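Local coordinates for cobalamin biosynthesis protein CobN (Mycobacterium tuberculosis, PDB 7C6O) that serves as the large catalytic subunit of cobaltochelatase, the enzyme that probably inserts cobalt into a corrin ring on the route to cobalamin, at residues 1009-1014 / 1020-1025; 1130-1135 / 1141-1146; 1145-1150 / 1191-1196; 1166-1171 / 1195-1200; 1204-1207 / 1213-1216. All blocks are in the same frame, centred on the assembly; numbering follows the deposited sequence.

Contact 1 of 5, residues 1009-1014 / 1020-1025; sequences QLIDSR and ADLAQV
Leu1010 meets Leu1022 and Val1025 without any flat group of the two segments between them. The nearby ring is that of Trp1016, from the intervening loop, which touches both Leu1010 and Leu1022. The motif is a helix-loop-helix. Helix 1007-1013 turns back into helix 1019-1030, and the two short axes run at 138°, some way from antiparallel, with a closest approach of 11.2 Å. Apolar side chains meet across this distance. Leu1010 has CG anti to its own backbone N (chi1 -174°), which sends both methyls at the second helix. CD2 reaches Val1025 CG2 at 3.7 Å, and the side chain of Leu1022 comes in at about a right angle to it. Ile1011 adds its CD1, 4.3 Å from Leu1022 CD2. Tyr521 of helix 517-522 packs on Leu1010, and Ala1083 of helix 1072-1089 packs on Leu1022. The first helix ends at Arg1014, which has positive phi. In this last turn Leu1010 O is held twice, by Arg1014 N at 2.9 Å and by Ser1013 OG at 2.9 Å.

Contact 2 of 5, residues 1130-1135 / 1141-1146; sequences AAMRRH and FEMAAT
Met1143 carries this contact, reaching from helix 1136-1157 to the end of helix 1126-1132. Its CB leaves the backbone toward Met1132 but is still too far to touch it. CG follows, anti to the carbonyl carbon (chi1 -67°). The chain then stays extended through SD, and the CE methyl does the touching. Met1143 CE sits 3.6 Å from Met1132 CB and 4.2 Å from Arg1133 CG, so one methyl bridges two neighbouring residues. Met1132 itself bends at chi2 and chi3. The bend draws its tip away from Met1143 and brings Met1132 SD to 4.1 Å from Glu1142 CB. In the conformer given, the carboxylate of Glu1142 turns elsewhere, to a salt bridge with Lys1138. Arg1133 folds back over its own helix. Its guanidinium has Ala1130 CA above one face, offset toward the rim, and NH1 bonds to Asn1178. Glu1142 O accepts from both Thr1146 N and Thr1146 OG1, one turn on, from opposite faces of the carbonyl plane. Thr1146 OG1 also pairs with Arg1122. The contact thus joins two consecutive helices across a tight corner, a type I beta turn from Met1132 to His1135. Helix 1176-1185 packs on Arg1133 and Met1143, and helix 1187-1203 lies against Ala1144.

Contact 3 of 5, residues 1145-1150 / 1191-1196; sequences ATVDYL and HGMAER
Asp1148 and Arg1196 form a salt bridge between helices 1136-1157 and 1187-1203. The donor is Arg1196 NE and the acceptor Asp1148 OD1, at 2.7 Å with a nearly straight N-H...O angle of 170°. OD1 lies in the guanidinium plane, at its edge. Seen from the acid the approach is different, because NE comes in 54° above the carboxylate plane. The two planes are steeply turned against each other. Asp1148 OD2 is served by a water that donates to it at 2.7 Å. The same water accepts a weak bond from Arg1196 NH2. The other Arg1196 nitrogens are used too. NH1 goes to Glu1199 and to the backbone O of Ile1011, while NH2 has a long, weak ion pair with Asp1012. Bends at chi2 and chi3 fold the arginine chain so that NE faces the aspartate. Beside this polar pair lies an apolar one. Val1147 CG2 touches Met1193 SD at 4.1 Å, and Val1147 CG1 packs on Arg1196 CB. The short helix axes run nearly parallel, 24° apart and 9.5 Å at closest approach. Leu1168 and Tyr1172 of helix 1162-1174 pack on Val1147. With several acids around it, the buried arginine is probably kept positively charged, and it ties three parts of the chain together through a single guanidinium.

Contact 4 of 5, residues 1166-1171 / 1195-1200; sequences EQLTQR and ERLLEA
Thr1169 OG1 is bonded to Tyr1165 O one turn back in its own helix, and across the contact it meets Leu1197. Leu1197 CD1 packs on Thr1169 OG1 at 3.6 Å and Leu1197 CD2 at 3.8 Å. The hydroxyl is satisfied within its helix, and the two methyls of Leu1197 pack against it. With OG1 beside the backbone N (chi1 -61°), Thr1169 can make both contacts at once. The two side chains slide past each other in opposite directions. Leu1197 CD2 also touches Leu1168 CD2 at 4.0 Å, in the conformer given for Leu1168. Leu1197 points at the other helix between these two neighbours. Helix 1162-1174 widens into a pi-type turn at 1169-1171, which begins at Thr1169. On the flank of the second helix, Arg1196 NH1 reaches Glu1199 OE2 at 3.0 Å. The bond is bent, at 143°, and it meets the syn side of the carboxylate. The second oxygen, OE1, pairs with Arg1203. Val1147 of helix 1136-1157 packs on Leu1168, while Thr1213 and Leu1217 of helix 1211-1226 pack on Thr1169. All three touching residues are buried. This is ordinary side-chain packing within a helical bundle: a largely apolar seam between helices 1162-1174 and 1187-1203, with charged groups kept to the side of it.

Contact 5 of 5, residues 1204-1207 / 1213-1216; sequences GLWA and TLDG
A helix-loop-helix corner holds this contact, in which Trp1206 of the loop reaches Thr1213 and Leu1214 of helix 1211-1226. The corner opens with a Schellman motif at the end of helix 1187-1203. Gly1204 there has positive phi (80°), where a CB would collide with the carbonyl O of the residue before. Two residues on, Trp1206 has CG anti to the backbone N (chi1 -174°), which directs the indole across the gap toward the next helix. Only the far end of its six-membered ring arrives. The Thr1213 side chain crosses it at about a right angle. Its CG2 methyl comes to the ring edge, near the ring plane. Leu1214 reaches in obliquely, with CD2 4.4 Å from Trp1206 CZ3. Tyr1165 of helix 1162-1174 stacks with the indole, and Ala1200 also packs on Trp1206; the tryptophan is buried. Thr1169 of helix 1162-1174 touches both Trp1206 and Thr1213. The nearest approach is Trp1206 CH2 to Thr1213 CG2, at 3.9 Å.

The contacts lie in the last quarter of the chain, mostly on helices. Contact 1 comes first and contact 5 last; contacts 2, 3 and 4 overlap or interleave between them. Contacts 2 and 3 share helix 1136-1157, with centres 12 Å apart. Contacts 3 and 4 share helix 1187-1203, with centres 7 Å apart. The centre of contact 5 is 7 Å from that of contact 4. Contact 1 belongs to helices 1007-1013 and 1019-1030, and its centre is 16 Å from that of contact 3. It touches contacts 3 and 4, chiefly through Arg1196. Together these pairs bind near and more distant helices of the C-terminal region into one bundle and fasten it to the preceding part of the chain.

Contact 1 of 5, residues 1009-1014 / 1020-1025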
# COMPACT_ATOMS: atom_id res chain seq x y z
N GLN A 1009 -14.68 -14.55 -2.53
CA GLN A 1009 -15.33 -15.04 -3.74
C GLN A 1009 -16.11 -16.32 -3.46
O GLN A 1009 -17.23 -16.49 -3.96
CB GLN A 1009 -14.30 -15.27 -4.85
CG GLN A 1009 -13.74 -13.99 -5.47
CD GLN A 1009 -12.66 -13.33 -4.61
OE1 GLN A 1009 -12.26 -13.86 -3.58
NE2 GLN A 1009 -12.19 -12.17 -5.06
N LEU A 1010 -15.54 -17.22 -2.67
CA LEU A 1010 -16.21 -18.48 -2.37
C LEU A 1010 -17.49 -18.25 -1.58
O LEU A 1010 -18.55 -18.78 -1.93
CB LEU A 1010 -15.27 -19.41 -1.60
CG LEU A 1010 -15.80 -20.81 -1.34
CD1 LEU A 1010 -15.99 -21.57 -2.65
CD2 LEU A 1010 -14.89 -21.58 -0.39
N ILE A 1011 -17.42 -17.44 -0.52
CA ILE A 1011 -18.59 -17.19 0.32
C ILE A 1011 -19.69 -16.50 -0.49
O ILE A 1011 -20.88 -16.81 -0.33
CB ILE A 1011 -18.19 -16.38 1.56
CG1 ILE A 1011 -17.86 -17.31 2.73
CG2 ILE A 1011 -19.30 -15.41 1.97
CD1 ILE A 1011 -16.74 -18.28 2.47
N ASP A 1012 -19.32 -15.58 -1.37
CA ASP A 1012 -20.32 -14.89 -2.18
C ASP A 1012 -20.95 -15.82 -3.21
O ASP A 1012 -22.14 -15.68 -3.52
CB ASP A 1012 -19.69 -13.67 -2.86
CG ASP A 1012 -19.52 -12.51 -1.91
OD1 ASP A 1012 -20.05 -12.58 -0.78
OD2 ASP A 1012 -18.86 -11.52 -2.29
N SER A 1013 -20.18 -16.77 -3.75
CA SER A 1013 -20.74 -17.74 -4.69
C SER A 1013 -21.60 -18.79 -4.00
O SER A 1013 -22.46 -19.39 -4.64
CB SER A 1013 -19.63 -18.44 -5.46
OG SER A 1013 -19.04 -19.46 -4.66
N ARG A 1014 -21.36 -19.03 -2.71
CA ARG A 1014 -22.04 -20.03 -1.90
C ARG A 1014 -21.77 -21.46 -2.37
O ARG A 1014 -22.41 -22.39 -1.88
CB ARG A 1014 -23.55 -19.77 -1.82
CG ARG A 1014 -23.91 -18.35 -1.42
CD ARG A 1014 -25.39 -18.21 -1.07
NE ARG A 1014 -26.26 -18.35 -2.24
CZ ARG A 1014 -27.58 -18.22 -2.19
NH1 ARG A 1014 -28.19 -17.95 -1.04
NH2 ARG A 1014 -28.31 -18.35 -3.29
N ALA A 1020 -13.17 -29.03 3.72
CA ALA A 1020 -12.31 -29.39 2.60
C ALA A 1020 -12.42 -28.37 1.48
O ALA A 1020 -11.43 -28.06 0.80
CB ALA A 1020 -12.65 -30.79 2.09
N ASP A 1021 -13.63 -27.83 1.25
CA ASP A 1021 -13.81 -26.81 0.23
C ASP A 1021 -13.14 -25.51 0.62
O ASP A 1021 -12.45 -24.88 -0.19
CB ASP A 1021 -15.30 -26.58 -0.02
CG ASP A 1021 -15.99 -27.77 -0.64
OD1 ASP A 1021 -15.33 -28.51 -1.41
OD2 ASP A 1021 -17.18 -27.96 -0.36
N LEU A 1022 -13.34 -25.08 1.87
CA LEU A 1022 -12.68 -23.86 2.35
C LEU A 1022 -11.17 -23.97 2.20
O LEU A 1022 -10.51 -23.05 1.69
CB LEU A 1022 -13.05 -23.61 3.81
CG LEU A 1022 -14.54 -23.39 4.12
CD1 LEU A 1022 -14.76 -23.22 5.63
CD2 LEU A 1022 -15.09 -22.20 3.36
N ALA A 1023 -10.59 -25.10 2.63
CA ALA A 1023 -9.15 -25.28 2.56
C ALA A 1023 -8.67 -25.34 1.11
O ALA A 1023 -7.59 -24.83 0.79
CB ALA A 1023 -8.73 -26.54 3.31
N GLN A 1024 -9.45 -25.97 0.23
CA GLN A 1024 -9.03 -26.09 -1.17
C GLN A 1024 -8.93 -24.72 -1.83
O GLN A 1024 -7.98 -24.45 -2.57
CB GLN A 1024 -9.99 -26.99 -1.94
CG GLN A 1024 -9.62 -27.14 -3.41
CD GLN A 1024 -10.53 -28.08 -4.17
OE1 GLN A 1024 -11.46 -28.66 -3.61
NE2 GLN A 1024 -10.26 -28.25 -5.46
N VAL A 1025 -9.90 -23.85 -1.58
CA VAL A 1025 -9.84 -22.50 -2.15
C VAL A 1025 -8.70 -21.72 -1.53
O VAL A 1025 -7.89 -21.10 -2.24
CB VAL A 1025 -11.19 -21.78 -1.98
CG1 VAL A 1025 -11.05 -20.30 -2.34
CG2 VAL A 1025 -12.26 -22.44 -2.85

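Contact 2 of 5, residues 1130-1135 / 1141-1146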
# COMPACT_ATOMS: atom_id res chain seq x y z
N ALA A 1130 -27.74 4.05 14.64
CA ALA A 1130 -28.35 5.34 14.36
C ALA A 1130 -27.45 6.19 13.47
O ALA A 1130 -27.94 6.92 12.60
CB ALA A 1130 -28.67 6.07 15.66
N ALA A 1131 -26.14 6.09 13.66
CA ALA A 1131 -25.20 6.83 12.82
C ALA A 1131 -25.28 6.38 11.37
O ALA A 1131 -25.25 7.20 10.45
CB ALA A 1131 -23.77 6.67 13.35
N MET A 1132 -25.38 5.06 11.13
CA MET A 1132 -25.51 4.59 9.76
C MET A 1132 -26.84 4.99 9.14
O MET A 1132 -26.91 5.24 7.93
CB MET A 1132 -25.33 3.07 9.71
CG MET A 1132 -23.98 2.57 10.21
SD MET A 1132 -22.57 3.18 9.25
CE MET A 1132 -21.99 4.54 10.27
N ARG A 1133 -27.90 5.09 9.95
CA ARG A 1133 -29.18 5.54 9.43
C ARG A 1133 -29.18 7.02 9.07
O ARG A 1133 -30.16 7.49 8.49
CB ARG A 1133 -30.30 5.24 10.43
CG ARG A 1133 -30.65 3.77 10.52
CD ARG A 1133 -31.99 3.56 11.20
NE ARG A 1133 -31.97 3.98 12.60
CZ ARG A 1133 -31.66 3.18 13.61
NH1 ARG A 1133 -31.34 1.91 13.39
NH2 ARG A 1133 -31.66 3.65 14.85
N ARG A 1134 -28.12 7.75 9.39
CA ARG A 1134 -27.94 9.10 8.89
C ARG A 1134 -27.25 9.14 7.53
O ARG A 1134 -27.05 10.24 6.99
CB ARG A 1134 -27.12 9.94 9.89
CG ARG A 1134 -27.78 10.11 11.25
CD ARG A 1134 -27.09 11.20 12.05
NE ARG A 1134 -25.69 10.89 12.32
CZ ARG A 1134 -25.27 10.27 13.41
NH1 ARG A 1134 -26.13 9.88 14.34
NH2 ARG A 1134 -23.97 10.03 13.58
N HIS A 1135 -26.90 7.99 6.96
CA HIS A 1135 -26.10 7.97 5.74
C HIS A 1135 -26.73 7.12 4.64
O HIS A 1135 -26.01 6.65 3.75
CB HIS A 1135 -24.68 7.51 6.05
CG HIS A 1135 -23.88 8.52 6.82
ND1 HIS A 1135 -23.24 9.58 6.21
CD2 HIS A 1135 -23.65 8.65 8.14
CE1 HIS A 1135 -22.64 10.31 7.13
NE2 HIS A 1135 -22.87 9.77 8.31
N PHE A 1141 -25.61 -0.17 3.44
CA PHE A 1141 -24.58 -1.04 2.88
C PHE A 1141 -23.65 -1.57 3.97
O PHE A 1141 -23.30 -2.75 3.98
CB PHE A 1141 -23.79 -0.27 1.82
CG PHE A 1141 -22.68 -1.05 1.17
CD1 PHE A 1141 -21.45 -1.19 1.79
CD2 PHE A 1141 -22.85 -1.61 -0.09
CE1 PHE A 1141 -20.42 -1.90 1.19
CE2 PHE A 1141 -21.83 -2.32 -0.70
CZ PHE A 1141 -20.62 -2.46 -0.06
N GLU A 1142 -23.22 -0.69 4.89
CA GLU A 1142 -22.29 -1.11 5.93
C GLU A 1142 -22.92 -2.11 6.88
O GLU A 1142 -22.25 -3.02 7.38
CB GLU A 1142 -21.77 0.11 6.69
CG GLU A 1142 -20.95 1.07 5.84
CD GLU A 1142 -19.64 0.47 5.38
OE1 GLU A 1142 -19.12 -0.43 6.07
OE2 GLU A 1142 -19.12 0.91 4.33
N MET A 1143 -24.22 -1.96 7.16
CA MET A 1143 -24.90 -2.95 7.99
C MET A 1143 -24.93 -4.31 7.30
O MET A 1143 -24.65 -5.34 7.92
CB MET A 1143 -26.32 -2.49 8.31
CG MET A 1143 -26.39 -1.27 9.22
SD MET A 1143 -28.10 -0.77 9.53
CE MET A 1143 -27.87 0.68 10.55
N ALA A 1144 -25.24 -4.32 6.00
CA ALA A 1144 -25.31 -5.59 5.27
C ALA A 1144 -23.93 -6.24 5.15
O ALA A 1144 -23.82 -7.46 5.24
CB ALA A 1144 -25.90 -5.36 3.88
N ALA A 1145 -22.89 -5.43 4.94
CA ALA A 1145 -21.54 -5.99 4.87
C ALA A 1145 -21.14 -6.63 6.19
O ALA A 1145 -20.50 -7.69 6.20
CB ALA A 1145 -20.54 -4.91 4.47
N THR A 1146 -21.53 -6.01 7.31
CA THR A 1146 -21.23 -6.58 8.62
C THR A 1146 -21.84 -7.96 8.77
O THR A 1146 -21.20 -8.87 9.31
CB THR A 1146 -21.73 -5.64 9.72
OG1 THR A 1146 -21.03 -4.39 9.65
CG2 THR A 1146 -21.52 -6.26 11.10

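Contact 3 of 5, residues 1145-1150 / 1191-1196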
# COMPACT_ATOMS: atom_id res chain seq x y z
N ALA A 1145 -22.89 -5.43 4.94
CA ALA A 1145 -21.54 -5.99 4.87
C ALA A 1145 -21.14 -6.63 6.19
O ALA A 1145 -20.50 -7.69 6.20
CB ALA A 1145 -20.54 -4.91 4.47
N THR A 1146 -21.53 -6.01 7.31
CA THR A 1146 -21.23 -6.58 8.62
C THR A 1146 -21.84 -7.96 8.77
O THR A 1146 -21.20 -8.87 9.31
CB THR A 1146 -21.73 -5.64 9.72
OG1 THR A 1146 -21.03 -4.39 9.65
CG2 THR A 1146 -21.52 -6.26 11.10
N VAL A 1147 -23.07 -8.15 8.28
CA VAL A 1147 -23.69 -9.48 8.33
C VAL A 1147 -22.86 -10.47 7.52
O VAL A 1147 -22.62 -11.60 7.96
CB VAL A 1147 -25.15 -9.42 7.85
CG1 VAL A 1147 -25.74 -10.82 7.79
CG2 VAL A 1147 -25.98 -8.53 8.77
N ASP A 1148 -22.42 -10.06 6.33
CA ASP A 1148 -21.65 -10.96 5.48
C ASP A 1148 -20.31 -11.33 6.11
O ASP A 1148 -19.86 -12.47 6.01
CB ASP A 1148 -21.42 -10.32 4.11
CG ASP A 1148 -22.64 -10.42 3.20
OD1 ASP A 1148 -23.57 -11.18 3.51
OD2 ASP A 1148 -22.65 -9.72 2.16
N TYR A 1149 -19.65 -10.36 6.75
CA TYR A 1149 -18.32 -10.62 7.28
C TYR A 1149 -18.38 -11.42 8.58
O TYR A 1149 -17.52 -12.26 8.83
CB TYR A 1149 -17.56 -9.30 7.48
CG TYR A 1149 -17.47 -8.48 6.21
CD1 TYR A 1149 -17.55 -9.08 4.96
CD2 TYR A 1149 -17.33 -7.09 6.26
CE1 TYR A 1149 -17.48 -8.34 3.80
CE2 TYR A 1149 -17.25 -6.34 5.09
CZ TYR A 1149 -17.33 -6.97 3.87
OH TYR A 1149 -17.26 -6.23 2.71
N LEU A 1150 -19.40 -11.17 9.41
CA LEU A 1150 -19.64 -12.06 10.54
C LEU A 1150 -19.93 -13.48 10.06
O LEU A 1150 -19.42 -14.45 10.64
CB LEU A 1150 -20.80 -11.53 11.38
CG LEU A 1150 -20.51 -10.30 12.23
CD1 LEU A 1150 -21.77 -9.83 12.95
CD2 LEU A 1150 -19.40 -10.59 13.24
N HIS A 1191 -32.42 -7.42 1.20
CA HIS A 1191 -32.60 -8.75 0.63
C HIS A 1191 -31.38 -9.62 0.90
O HIS A 1191 -31.52 -10.79 1.30
CB HIS A 1191 -32.87 -8.64 -0.87
CG HIS A 1191 -33.28 -9.93 -1.51
ND1 HIS A 1191 -32.37 -10.86 -1.96
CD2 HIS A 1191 -34.50 -10.43 -1.79
CE1 HIS A 1191 -33.01 -11.89 -2.48
NE2 HIS A 1191 -34.31 -11.65 -2.39
N GLY A 1192 -30.18 -9.08 0.71
CA GLY A 1192 -28.97 -9.86 0.94
C GLY A 1192 -28.79 -10.26 2.39
O GLY A 1192 -28.29 -11.35 2.68
N MET A 1193 -29.18 -9.38 3.32
CA MET A 1193 -29.08 -9.70 4.74
C MET A 1193 -30.00 -10.86 5.11
O MET A 1193 -29.58 -11.81 5.78
CB MET A 1193 -29.42 -8.48 5.59
CG MET A 1193 -28.35 -7.41 5.66
SD MET A 1193 -28.75 -6.21 6.94
CE MET A 1193 -30.47 -5.90 6.60
N ALA A 1194 -31.27 -10.77 4.70
CA ALA A 1194 -32.20 -11.85 4.99
C ALA A 1194 -31.75 -13.15 4.35
O ALA A 1194 -31.82 -14.22 4.97
CB ALA A 1194 -33.60 -11.47 4.51
N GLU A 1195 -31.25 -13.08 3.12
CA GLU A 1195 -30.75 -14.27 2.44
C GLU A 1195 -29.57 -14.87 3.19
O GLU A 1195 -29.49 -16.09 3.37
CB GLU A 1195 -30.36 -13.93 1.01
CG GLU A 1195 -30.60 -15.05 0.02
CD GLU A 1195 -30.27 -14.64 -1.40
OE1 GLU A 1195 -29.13 -14.21 -1.64
OE2 GLU A 1195 -31.16 -14.74 -2.27
N ARG A 1196 -28.63 -14.03 3.65
CA ARG A 1196 -27.45 -14.54 4.32
C ARG A 1196 -27.79 -15.17 5.66
O ARG A 1196 -27.23 -16.21 6.03
CB ARG A 1196 -26.41 -13.43 4.50
CG ARG A 1196 -25.05 -13.95 4.96
CD ARG A 1196 -24.34 -14.70 3.85
NE ARG A 1196 -23.77 -13.78 2.87
CZ ARG A 1196 -23.20 -14.16 1.73
NH1 ARG A 1196 -23.14 -15.44 1.41
NH2 ARG A 1196 -22.70 -13.25 0.90
O HOH W 1 -24.65 -10.52 0.56

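Contact 4 of 5, residues 1166-1171 / 1195-1200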
# COMPACT_ATOMS: atom_id res chain seq x y z
N GLU A 1166 -29.70 -14.29 16.62
CA GLU A 1166 -31.02 -13.80 17.00
C GLU A 1166 -31.03 -12.28 17.11
O GLU A 1166 -31.92 -11.61 16.58
CB GLU A 1166 -31.46 -14.43 18.33
CG GLU A 1166 -31.71 -15.92 18.25
CD GLU A 1166 -32.09 -16.52 19.60
OE1 GLU A 1166 -31.95 -15.83 20.63
OE2 GLU A 1166 -32.54 -17.68 19.62
N GLN A 1167 -30.03 -11.71 17.79
CA GLN A 1167 -29.99 -10.26 17.96
C GLN A 1167 -29.70 -9.56 16.65
O GLN A 1167 -30.27 -8.50 16.36
CB GLN A 1167 -28.95 -9.89 19.02
CG GLN A 1167 -29.31 -10.37 20.41
CD GLN A 1167 -30.67 -9.85 20.86
OE1 GLN A 1167 -30.96 -8.66 20.75
NE2 GLN A 1167 -31.51 -10.75 21.37
N LEU A 1168 -28.81 -10.14 15.83
CA LEU A 1168 -28.54 -9.57 14.51
C LEU A 1168 -29.81 -9.53 13.66
O LEU A 1168 -30.11 -8.51 13.03
CB LEU A 1168 -27.44 -10.37 13.82
CG LEU A 1168 -26.81 -9.77 12.57
CD1 LEU A 1168 -26.16 -8.43 12.88
CD2 LEU A 1168 -25.79 -10.74 11.99
N THR A 1169 -30.56 -10.63 13.65
CA THR A 1169 -31.78 -10.70 12.85
C THR A 1169 -32.80 -9.66 13.32
O THR A 1169 -33.40 -8.95 12.50
CB THR A 1169 -32.37 -12.11 12.92
OG1 THR A 1169 -31.43 -13.05 12.37
CG2 THR A 1169 -33.67 -12.20 12.13
N GLN A 1170 -33.00 -9.56 14.63
CA GLN A 1170 -34.02 -8.66 15.15
C GLN A 1170 -33.63 -7.20 14.95
O GLN A 1170 -34.44 -6.39 14.51
CB GLN A 1170 -34.27 -8.96 16.63
CG GLN A 1170 -35.31 -8.06 17.27
CD GLN A 1170 -36.65 -8.14 16.58
OE1 GLN A 1170 -37.08 -9.21 16.15
NE2 GLN A 1170 -37.32 -7.00 16.46
N ARG A 1171 -32.37 -6.85 15.27
CA ARG A 1171 -31.97 -5.45 15.22
C ARG A 1171 -31.86 -4.94 13.79
O ARG A 1171 -32.24 -3.80 13.49
CB ARG A 1171 -30.65 -5.24 15.96
CG ARG A 1171 -30.70 -5.58 17.45
CD ARG A 1171 -31.76 -4.76 18.16
NE ARG A 1171 -31.40 -3.35 18.27
CZ ARG A 1171 -32.26 -2.38 18.53
NH1 ARG A 1171 -33.55 -2.66 18.69
NH2 ARG A 1171 -31.85 -1.12 18.62
N GLU A 1195 -31.25 -13.08 3.12
CA GLU A 1195 -30.75 -14.27 2.44
C GLU A 1195 -29.57 -14.87 3.19
O GLU A 1195 -29.49 -16.09 3.37
CB GLU A 1195 -30.36 -13.93 1.01
CG GLU A 1195 -30.60 -15.05 0.02
CD GLU A 1195 -30.27 -14.64 -1.40
OE1 GLU A 1195 -29.13 -14.21 -1.64
OE2 GLU A 1195 -31.16 -14.74 -2.27
N ARG A 1196 -28.63 -14.03 3.65
CA ARG A 1196 -27.45 -14.54 4.32
C ARG A 1196 -27.79 -15.17 5.66
O ARG A 1196 -27.23 -16.21 6.03
CB ARG A 1196 -26.41 -13.43 4.50
CG ARG A 1196 -25.05 -13.95 4.96
CD ARG A 1196 -24.34 -14.70 3.85
NE ARG A 1196 -23.77 -13.78 2.87
CZ ARG A 1196 -23.20 -14.16 1.73
NH1 ARG A 1196 -23.14 -15.44 1.41
NH2 ARG A 1196 -22.70 -13.25 0.90
N LEU A 1197 -28.72 -14.56 6.41
CA LEU A 1197 -29.11 -15.13 7.69
C LEU A 1197 -29.84 -16.46 7.50
O LEU A 1197 -29.64 -17.41 8.26
CB LEU A 1197 -29.97 -14.14 8.47
CG LEU A 1197 -29.24 -12.86 8.89
CD1 LEU A 1197 -30.21 -11.74 9.21
CD2 LEU A 1197 -28.33 -13.14 10.09
N LEU A 1198 -30.68 -16.55 6.46
CA LEU A 1198 -31.29 -17.83 6.13
C LEU A 1198 -30.25 -18.84 5.67
O LEU A 1198 -30.42 -20.04 5.91
CB LEU A 1198 -32.37 -17.63 5.06
CG LEU A 1198 -33.66 -17.01 5.57
CD1 LEU A 1198 -34.49 -16.47 4.41
CD2 LEU A 1198 -34.46 -18.03 6.37
N GLU A 1199 -29.18 -18.39 5.01
CA GLU A 1199 -28.11 -19.32 4.65
C GLU A 1199 -27.39 -19.85 5.89
O GLU A 1199 -27.04 -21.03 5.95
CB GLU A 1199 -27.10 -18.65 3.71
CG GLU A 1199 -25.92 -19.56 3.35
CD GLU A 1199 -24.87 -18.88 2.50
OE1 GLU A 1199 -23.88 -19.56 2.14
OE2 GLU A 1199 -25.02 -17.68 2.18
N ALA A 1200 -27.17 -18.99 6.89
CA ALA A 1200 -26.55 -19.45 8.13
C ALA A 1200 -27.40 -20.51 8.81
O ALA A 1200 -26.88 -21.49 9.35
CB ALA A 1200 -26.30 -18.27 9.07

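Contact 5 of 5, residues 1204-1207 / 1213-1216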
# COMPACT_ATOMS: atom_id res chain seq x y z
N GLY A 1204 -26.55 -24.63 9.22
CA GLY A 1204 -26.37 -25.00 10.61
C GLY A 1204 -25.38 -24.16 11.37
O GLY A 1204 -25.11 -24.45 12.55
N LEU A 1205 -24.79 -23.13 10.74
CA LEU A 1205 -23.97 -22.18 11.48
C LEU A 1205 -24.81 -21.46 12.54
O LEU A 1205 -24.32 -21.18 13.64
CB LEU A 1205 -23.35 -21.17 10.52
CG LEU A 1205 -22.38 -21.77 9.49
CD1 LEU A 1205 -22.08 -20.77 8.39
CD2 LEU A 1205 -21.11 -22.22 10.18
N TRP A 1206 -26.05 -21.15 12.20
CA TRP A 1206 -27.09 -20.77 13.15
C TRP A 1206 -27.84 -22.05 13.48
O TRP A 1206 -28.65 -22.53 12.69
CB TRP A 1206 -27.99 -19.71 12.54
CG TRP A 1206 -29.01 -19.11 13.45
CD1 TRP A 1206 -29.22 -19.41 14.76
CD2 TRP A 1206 -29.97 -18.11 13.10
NE1 TRP A 1206 -30.26 -18.65 15.26
CE2 TRP A 1206 -30.74 -17.85 14.25
CE3 TRP A 1206 -30.26 -17.41 11.92
CZ2 TRP A 1206 -31.77 -16.91 14.26
CZ3 TRP A 1206 -31.28 -16.49 11.93
CH2 TRP A 1206 -32.03 -16.24 13.09
N ALA A 1207 -27.56 -22.62 14.66
CA ALA A 1207 -27.89 -24.02 14.91
C ALA A 1207 -29.38 -24.23 15.17
O ALA A 1207 -29.98 -25.17 14.63
CB ALA A 1207 -27.07 -24.56 16.08
N THR A 1213 -38.98 -16.93 13.60
CA THR A 1213 -37.96 -16.00 13.13
C THR A 1213 -37.58 -16.28 11.68
O THR A 1213 -37.45 -15.34 10.88
CB THR A 1213 -36.74 -16.07 14.04
OG1 THR A 1213 -37.14 -15.82 15.39
CG2 THR A 1213 -35.70 -15.02 13.64
N LEU A 1214 -37.41 -17.55 11.32
CA LEU A 1214 -37.12 -17.88 9.92
C LEU A 1214 -38.28 -17.47 9.01
O LEU A 1214 -38.05 -16.98 7.90
CB LEU A 1214 -36.82 -19.37 9.78
CG LEU A 1214 -35.57 -19.90 10.49
CD1 LEU A 1214 -35.31 -21.34 10.10
CD2 LEU A 1214 -34.36 -19.03 10.18
N ASP A 1215 -39.52 -17.66 9.47
CA ASP A 1215 -40.67 -17.22 8.68
C ASP A 1215 -40.64 -15.72 8.45
O ASP A 1215 -40.96 -15.24 7.36
CB ASP A 1215 -41.97 -17.63 9.37
CG ASP A 1215 -42.21 -19.13 9.35
OD1 ASP A 1215 -41.63 -19.82 8.48
OD2 ASP A 1215 -42.97 -19.63 10.20
N GLY A 1216 -40.26 -14.96 9.48
CA GLY A 1216 -40.11 -13.52 9.30
C GLY A 1216 -39.05 -13.16 8.29
O GLY A 1216 -39.22 -12.25 7.48